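Local coordinates for long form salivary protein D7L1 (Aedes aegypti, PDB 3DXL) that binds and sequesters host biogenic amines and leukotrienes, modulating mosquito blood feeding, and has vasodilating activity, at residues E7-L10 with F11-R15; A108-K111 with A112-V116. One frame throughout, in Å; residues are numbered along the deposited sequence.

Interaction 1: residues E7-L10 with F11-R15; sequences EEML and FIFTR
Met9 leaves its helix with CG beside the backbone N (chi1 -65°) and then bends twice, which brings its methyl group to the rim of the Phe13 ring, near CZ and CE1, on the same side as Met9 O. The phenylalanine's own chi1 of -58° carries the ring over the preceding turn, and Met9 CE comes to 3.4 Å from Phe13 CZ. The carbonyl oxygen of Met9 lies over a face of the same ring, 3.1 Å above its plane, while also accepting an almost straight bond from Phe13 N (2.9 Å). Beside this pair, Met9 SD rests 4.0 Å from Ile12 CD1, the flexible thioether and the branched isoleucine side by side, pointing the same way. On another side of the helix Thr14 turns its hydroxyl back to Leu10 O, Thr14 OG1 donating at 2.8 Å. Thr14 N grips that oxygen from the opposite face of the carbonyl plane, so the polar group of a buried residue is satisfied by its own helix, while its methyl CG2 meets Leu10 CD1 at 4.0 Å. Glu7, also buried, lies alongside Phe11; its carboxylate is held by Arg198 and Tyr274, and Arg198 makes a cation-pi contact with Phe11. Phe13 meets Trp37, and Leu10 lies near Lys149, both leukotriene E4-binding residues, which is consistent with this largely buried first helix of an odorant-binding-protein fold bordering the N-terminal lipid pocket.

Interaction 2: residues A108-K111 with A112-V116; sequences AVFK and AYDPV
Phe110 and Asp114 project side by side from successive turns, pointing the same way, with the ring and carboxylate planes 20° apart. Asp114 CG stands 4.0 Å from Phe110 CE2, meeting the ring obliquely. Both side chains hold CG anti to the backbone N (chi1 -174° and -170°), which explains their shared direction; the ring packs against Thr47 and Gln48 of helix 45-58. Asp114 N donates to Phe110 O at 2.9 Å. In this N-terminal odorant-binding-protein domain the contact lies on helix 106-119, whose first residue, Cys106, is disulfide-linked to Cys49 on helix 45-58. The regular bonding gives way at Pro115: its nitrogen carries no hydrogen, and its ring carbon CD sits 3.3 Å from Lys111 O, where a donor would otherwise stand. The helix is kinked here: neither Pro115 N nor Val116 N bonds to the turn before, and Val116 N makes a weak bond to Tyr113 O. Tyr113 swings its ring to a different side, with Val116 CB 4.0 Å above one face, and the hydroxyl of this buried tyrosine bonds to that of Tyr92. Ala112, with its single methyl, touches Phe68 of strand 67-68, where a small residue fits, whereas Lys111 suits the exposed flank.

How the interactions relate
Both contacts run along single helices of the N-terminal odorant-binding-protein domain, with centres 20 Å apart and no touch between them. Interaction 1 is buried near the centre of the folded chain, whereas interaction 2 lies about 24 Å from that centre and is partly exposed. The chemistry follows: 7-15 pairs sulfur, methyl and aromatic groups, satisfies a hydroxyl within the helix and pairs its buried charges with residues of other parts of the chain, while 108-116 puts lysine and proline outward and has a proline kink. Helix 45-58 packs against both helices; Trp37, a leukotriene E4-binding residue, touches Phe13 and lies about 6 Å from the side chain of Tyr113, so interaction 1 is the nearer to that site.

Interaction 1: residues E7-L10 with F11-R15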
ATOM      1  N   GLU A   7       1.716   8.688  -0.166  1.00  9.48           N
ATOM      2  CA  GLU A   7       2.178   7.329   0.101  1.00  9.07           C
ATOM      3  C   GLU A   7       1.134   6.314  -0.341  1.00  8.52           C
ATOM      4  O   GLU A   7       1.463   5.255  -0.890  1.00  8.36           O
ATOM      5  CB  GLU A   7       2.485   7.168   1.591  1.00  9.12           C
ATOM      6  CG  GLU A   7       2.989   5.777   1.988  1.00  9.02           C
ATOM      7  CD  GLU A   7       1.880   4.739   2.165  1.00  9.11           C
ATOM      8  OE1 GLU A   7       0.724   5.109   2.455  1.00  9.47           O
ATOM      9  OE2 GLU A   7       2.185   3.529   2.075  1.00  9.65           O
ATOM     10  N   GLU A   8      -0.130   6.638  -0.103  1.00  8.81           N
ATOM     11  CA  GLU A   8      -1.211   5.730  -0.459  1.00  9.22           C
ATOM     12  C   GLU A   8      -1.326   5.563  -1.968  1.00  8.99           C
ATOM     13  O   GLU A   8      -1.573   4.461  -2.452  1.00  9.11           O
ATOM     14  CB  GLU A   8      -2.532   6.170   0.166  1.00  9.95           C
ATOM     15  CG  GLU A   8      -2.548   5.965   1.680  1.00 10.44           C
ATOM     16  CD  GLU A   8      -3.746   6.576   2.366  1.00 12.10           C
ATOM     17  OE1 GLU A   8      -4.040   7.764   2.120  1.00 11.82           O
ATOM     18  OE2 GLU A   8      -4.375   5.890   3.198  1.00 15.91           O
ATOM     19  N   MET A   9      -1.139   6.655  -2.712  1.00  9.21           N
ATOM     20  CA  MET A   9      -1.139   6.567  -4.170  1.00  8.93           C
ATOM     21  C   MET A   9       0.110   5.866  -4.688  1.00  9.01           C
ATOM     22  O   MET A   9       0.027   5.061  -5.609  1.00  8.86           O
ATOM     23  CB  MET A   9      -1.327   7.938  -4.825  1.00  9.33           C
ATOM     24  CG  MET A   9      -2.681   8.559  -4.527  1.00 10.41           C
ATOM     25  SD  MET A   9      -4.102   7.480  -4.887  1.00 11.78           S
ATOM     26  CE  MET A   9      -3.787   6.997  -6.572  1.00 12.86           C
ATOM     27  N   LEU A  10       1.255   6.129  -4.059  1.00  8.86           N
ATOM     28  CA  LEU A  10       2.477   5.442  -4.454  1.00  8.82           C
ATOM     29  C   LEU A  10       2.307   3.935  -4.248  1.00  8.54           C
ATOM     30  O   LEU A  10       2.710   3.126  -5.092  1.00  9.08           O
ATOM     31  CB  LEU A  10       3.689   5.958  -3.672  1.00  9.51           C
ATOM     32  CG  LEU A  10       5.044   5.370  -4.072  1.00 10.24           C
ATOM     33  CD1 LEU A  10       5.458   5.744  -5.513  1.00 10.96           C
ATOM     34  CD2 LEU A  10       6.088   5.816  -3.074  1.00 11.16           C
ATOM     35  N   PHE A  11       1.703   3.549  -3.121  1.00  8.49           N
ATOM     36  CA  PHE A  11       1.443   2.142  -2.871  1.00  8.43           C
ATOM     37  C   PHE A  11       0.569   1.544  -3.979  1.00  8.78           C
ATOM     38  O   PHE A  11       0.871   0.471  -4.496  1.00  8.97           O
ATOM     39  CB  PHE A  11       0.789   1.925  -1.511  1.00  9.02           C
ATOM     40  CG  PHE A  11       0.524   0.488  -1.230  1.00  9.84           C
ATOM     41  CD1 PHE A  11       1.555  -0.347  -0.805  1.00 10.83           C
ATOM     42  CD2 PHE A  11      -0.732  -0.055  -1.447  1.00 11.17           C
ATOM     43  CE1 PHE A  11       1.327  -1.705  -0.585  1.00 11.93           C
ATOM     44  CE2 PHE A  11      -0.974  -1.406  -1.226  1.00 12.15           C
ATOM     45  CZ  PHE A  11       0.062  -2.232  -0.791  1.00 11.81           C
ATOM     46  N   ILE A  12      -0.521   2.227  -4.315  1.00  9.08           N
ATOM     47  CA  ILE A  12      -1.419   1.755  -5.370  1.00  9.41           C
ATOM     48  C   ILE A  12      -0.701   1.594  -6.707  1.00  9.11           C
ATOM     49  O   ILE A  12      -0.768   0.537  -7.335  1.00  9.36           O
ATOM     50  CB  ILE A  12      -2.657   2.682  -5.520  1.00  9.44           C
ATOM     51  CG1 ILE A  12      -3.585   2.508  -4.315  1.00 10.11           C
ATOM     52  CG2 ILE A  12      -3.393   2.395  -6.839  1.00  9.69           C
ATOM     53  CD1 ILE A  12      -4.687   3.552  -4.205  1.00 10.12           C
ATOM     54  N   PHE A  13       0.002   2.637  -7.142  1.00  9.32           N
ATOM     55  CA  PHE A  13       0.628   2.569  -8.451  1.00  9.64           C
ATOM     56  C   PHE A  13       1.666   1.446  -8.502  1.00  9.42           C
ATOM     57  O   PHE A  13       1.702   0.651  -9.442  1.00  9.55           O
ATOM     58  CB  PHE A  13       1.282   3.902  -8.850  1.00 10.72           C
ATOM     59  CG  PHE A  13       0.332   5.093  -8.884  1.00 11.86           C
ATOM     60  CD1 PHE A  13      -0.973   4.969  -9.340  1.00 12.34           C
ATOM     61  CD2 PHE A  13       0.770   6.338  -8.445  1.00 13.30           C
ATOM     62  CE1 PHE A  13      -1.824   6.079  -9.369  1.00 13.58           C
ATOM     63  CE2 PHE A  13      -0.074   7.448  -8.468  1.00 14.73           C
ATOM     64  CZ  PHE A  13      -1.362   7.308  -8.923  1.00 14.06           C
ATOM     65  N   THR A  14       2.525   1.390  -7.486  1.00  9.20           N
ATOM     66  CA  THR A  14       3.587   0.387  -7.489  1.00  9.36           C
ATOM     67  C   THR A  14       3.065  -1.038  -7.339  1.00  8.66           C
ATOM     68  O   THR A  14       3.583  -1.941  -8.000  1.00  9.10           O
ATOM     69  CB  THR A  14       4.699   0.694  -6.459  1.00  8.87           C
ATOM     70  OG1 THR A  14       4.138   0.774  -5.145  1.00  9.34           O
ATOM     71  CG2 THR A  14       5.404   1.999  -6.817  1.00 10.25           C
ATOM     72  N   ARG A  15       2.046  -1.244  -6.498  1.00  9.18           N
ATOM     73  CA  ARG A  15       1.427  -2.563  -6.375  1.00  9.08           C
ATOM     74  C   ARG A  15       0.819  -3.003  -7.709  1.00  9.13           C
ATOM     75  O   ARG A  15       1.007  -4.134  -8.152  1.00  8.99           O
ATOM     76  CB  ARG A  15       0.376  -2.595  -5.261  1.00  9.35           C
ATOM     77  CG  ARG A  15      -0.479  -3.864  -5.201  1.00  9.37           C
ATOM     78  CD  ARG A  15       0.329  -5.158  -4.990  1.00 10.55           C
ATOM     79  NE  ARG A  15       1.122  -5.148  -3.760  1.00  9.66           N
ATOM     80  CZ  ARG A  15       0.646  -5.467  -2.562  1.00  9.57           C
ATOM     81  NH1 ARG A  15      -0.617  -5.855  -2.405  1.00  9.91           N
ATOM     82  NH2 ARG A  15       1.451  -5.409  -1.508  1.00  8.73           N
TER

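Interaction 2: residues A108-K111 with A112-V116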
ATOM      1  N   ALA A 108     -12.462  -3.944 -20.986  1.00 14.19           N
ATOM      2  CA  ALA A 108     -13.625  -3.060 -21.009  1.00 14.60           C
ATOM      3  C   ALA A 108     -13.432  -1.830 -20.122  1.00 14.22           C
ATOM      4  O   ALA A 108     -13.720  -0.699 -20.537  1.00 14.46           O
ATOM      5  CB  ALA A 108     -14.884  -3.822 -20.623  1.00 15.22           C
ATOM      6  N   VAL A 109     -12.937  -2.051 -18.905  1.00 14.04           N
ATOM      7  CA  VAL A 109     -12.675  -0.966 -17.972  1.00 13.53           C
ATOM      8  C   VAL A 109     -11.638  -0.010 -18.549  1.00 12.94           C
ATOM      9  O   VAL A 109     -11.836   1.215 -18.549  1.00 13.00           O
ATOM     10  CB  VAL A 109     -12.221  -1.505 -16.592  1.00 13.67           C
ATOM     11  CG1 VAL A 109     -11.789  -0.369 -15.670  1.00 14.10           C
ATOM     12  CG2 VAL A 109     -13.344  -2.313 -15.954  1.00 14.71           C
ATOM     13  N   PHE A 110     -10.542  -0.566 -19.060  1.00 12.75           N
ATOM     14  CA  PHE A 110      -9.484   0.259 -19.621  1.00 12.76           C
ATOM     15  C   PHE A 110      -9.975   1.080 -20.812  1.00 13.03           C
ATOM     16  O   PHE A 110      -9.706   2.276 -20.890  1.00 12.94           O
ATOM     17  CB  PHE A 110      -8.271  -0.576 -20.022  1.00 12.48           C
ATOM     18  CG  PHE A 110      -7.118   0.252 -20.459  1.00 12.54           C
ATOM     19  CD1 PHE A 110      -6.185   0.711 -19.536  1.00 12.26           C
ATOM     20  CD2 PHE A 110      -6.985   0.629 -21.792  1.00 13.53           C
ATOM     21  CE1 PHE A 110      -5.126   1.504 -19.937  1.00 13.80           C
ATOM     22  CE2 PHE A 110      -5.935   1.426 -22.204  1.00 13.67           C
ATOM     23  CZ  PHE A 110      -4.997   1.863 -21.279  1.00 13.07           C
ATOM     24  N   LYS A 111     -10.677   0.429 -21.736  1.00 13.63           N
ATOM     25  CA  LYS A 111     -11.139   1.099 -22.948  1.00 14.52           C
ATOM     26  C   LYS A 111     -12.074   2.264 -22.608  1.00 14.08           C
ATOM     27  O   LYS A 111     -11.983   3.328 -23.215  1.00 14.59           O
ATOM     28  CB  LYS A 111     -11.809   0.085 -23.877  1.00 14.84           C
ATOM     29  CG  LYS A 111     -12.368   0.674 -25.166  1.00 15.91           C
ATOM     30  CD  LYS A 111     -12.905  -0.421 -26.079  1.00 17.35           C
ATOM     31  CE  LYS A 111     -13.656   0.159 -27.278  1.00 20.78           C
ATOM     32  NZ  LYS A 111     -14.941   0.806 -26.884  1.00 23.46           N
ATOM     33  N   ALA A 112     -12.952   2.061 -21.629  1.00 13.28           N
ATOM     34  CA  ALA A 112     -13.906   3.095 -21.223  1.00 13.88           C
ATOM     35  C   ALA A 112     -13.223   4.299 -20.590  1.00 13.32           C
ATOM     36  O   ALA A 112     -13.583   5.447 -20.871  1.00 14.08           O
ATOM     37  CB  ALA A 112     -14.940   2.525 -20.273  1.00 13.74           C
ATOM     38  N   TYR A 113     -12.235   4.038 -19.736  1.00 12.83           N
ATOM     39  CA  TYR A 113     -11.562   5.108 -19.020  1.00 11.86           C
ATOM     40  C   TYR A 113     -10.489   5.839 -19.830  1.00 11.71           C
ATOM     41  O   TYR A 113     -10.218   7.004 -19.570  1.00 11.50           O
ATOM     42  CB  TYR A 113     -10.978   4.598 -17.682  1.00 11.79           C
ATOM     43  CG  TYR A 113     -10.407   5.715 -16.836  1.00 11.54           C
ATOM     44  CD1 TYR A 113     -11.244   6.543 -16.081  1.00 11.93           C
ATOM     45  CD2 TYR A 113      -9.037   5.959 -16.804  1.00 11.54           C
ATOM     46  CE1 TYR A 113     -10.732   7.582 -15.323  1.00 11.84           C
ATOM     47  CE2 TYR A 113      -8.516   7.000 -16.053  1.00 11.85           C
ATOM     48  CZ  TYR A 113      -9.369   7.809 -15.311  1.00 11.23           C
ATOM     49  OH  TYR A 113      -8.848   8.845 -14.574  1.00 11.86           O
ATOM     50  N   ASP A 114      -9.866   5.167 -20.798  1.00 11.74           N
ATOM     51  CA  ASP A 114      -8.723   5.752 -21.510  1.00 12.57           C
ATOM     52  C   ASP A 114      -9.003   7.174 -22.074  1.00 12.34           C
ATOM     53  O   ASP A 114      -8.170   8.056 -21.929  1.00 12.33           O
ATOM     54  CB  ASP A 114      -8.210   4.788 -22.591  1.00 13.21           C
ATOM     55  CG  ASP A 114      -6.894   5.222 -23.201  1.00 15.21           C
ATOM     56  OD1 ASP A 114      -5.958   5.605 -22.473  1.00 15.56           O
ATOM     57  OD2 ASP A 114      -6.790   5.146 -24.439  1.00 18.54           O
ATOM     58  N   PRO A 115     -10.170   7.405 -22.715  1.00 12.93           N
ATOM     59  CA  PRO A 115     -10.434   8.781 -23.190  1.00 13.00           C
ATOM     60  C   PRO A 115     -10.447   9.826 -22.071  1.00 13.05           C
ATOM     61  O   PRO A 115     -10.006  10.967 -22.279  1.00 13.67           O
ATOM     62  CB  PRO A 115     -11.826   8.674 -23.830  1.00 13.53           C
ATOM     63  CG  PRO A 115     -11.930   7.237 -24.233  1.00 13.61           C
ATOM     64  CD  PRO A 115     -11.268   6.496 -23.081  1.00 12.54           C
ATOM     65  N   VAL A 116     -10.931   9.431 -20.892  1.00 13.08           N
ATOM     66  CA  VAL A 116     -10.961  10.312 -19.735  1.00 13.30           C
ATOM     67  C   VAL A 116      -9.548  10.556 -19.222  1.00 12.67           C
ATOM     68  O   VAL A 116      -9.177  11.683 -18.923  1.00 12.65           O
ATOM     69  CB  VAL A 116     -11.854   9.747 -18.601  1.00 13.60           C
ATOM     70  CG1 VAL A 116     -11.809  10.648 -17.368  1.00 14.13           C
ATOM     71  CG2 VAL A 116     -13.291   9.565 -19.091  1.00 14.84           C
TER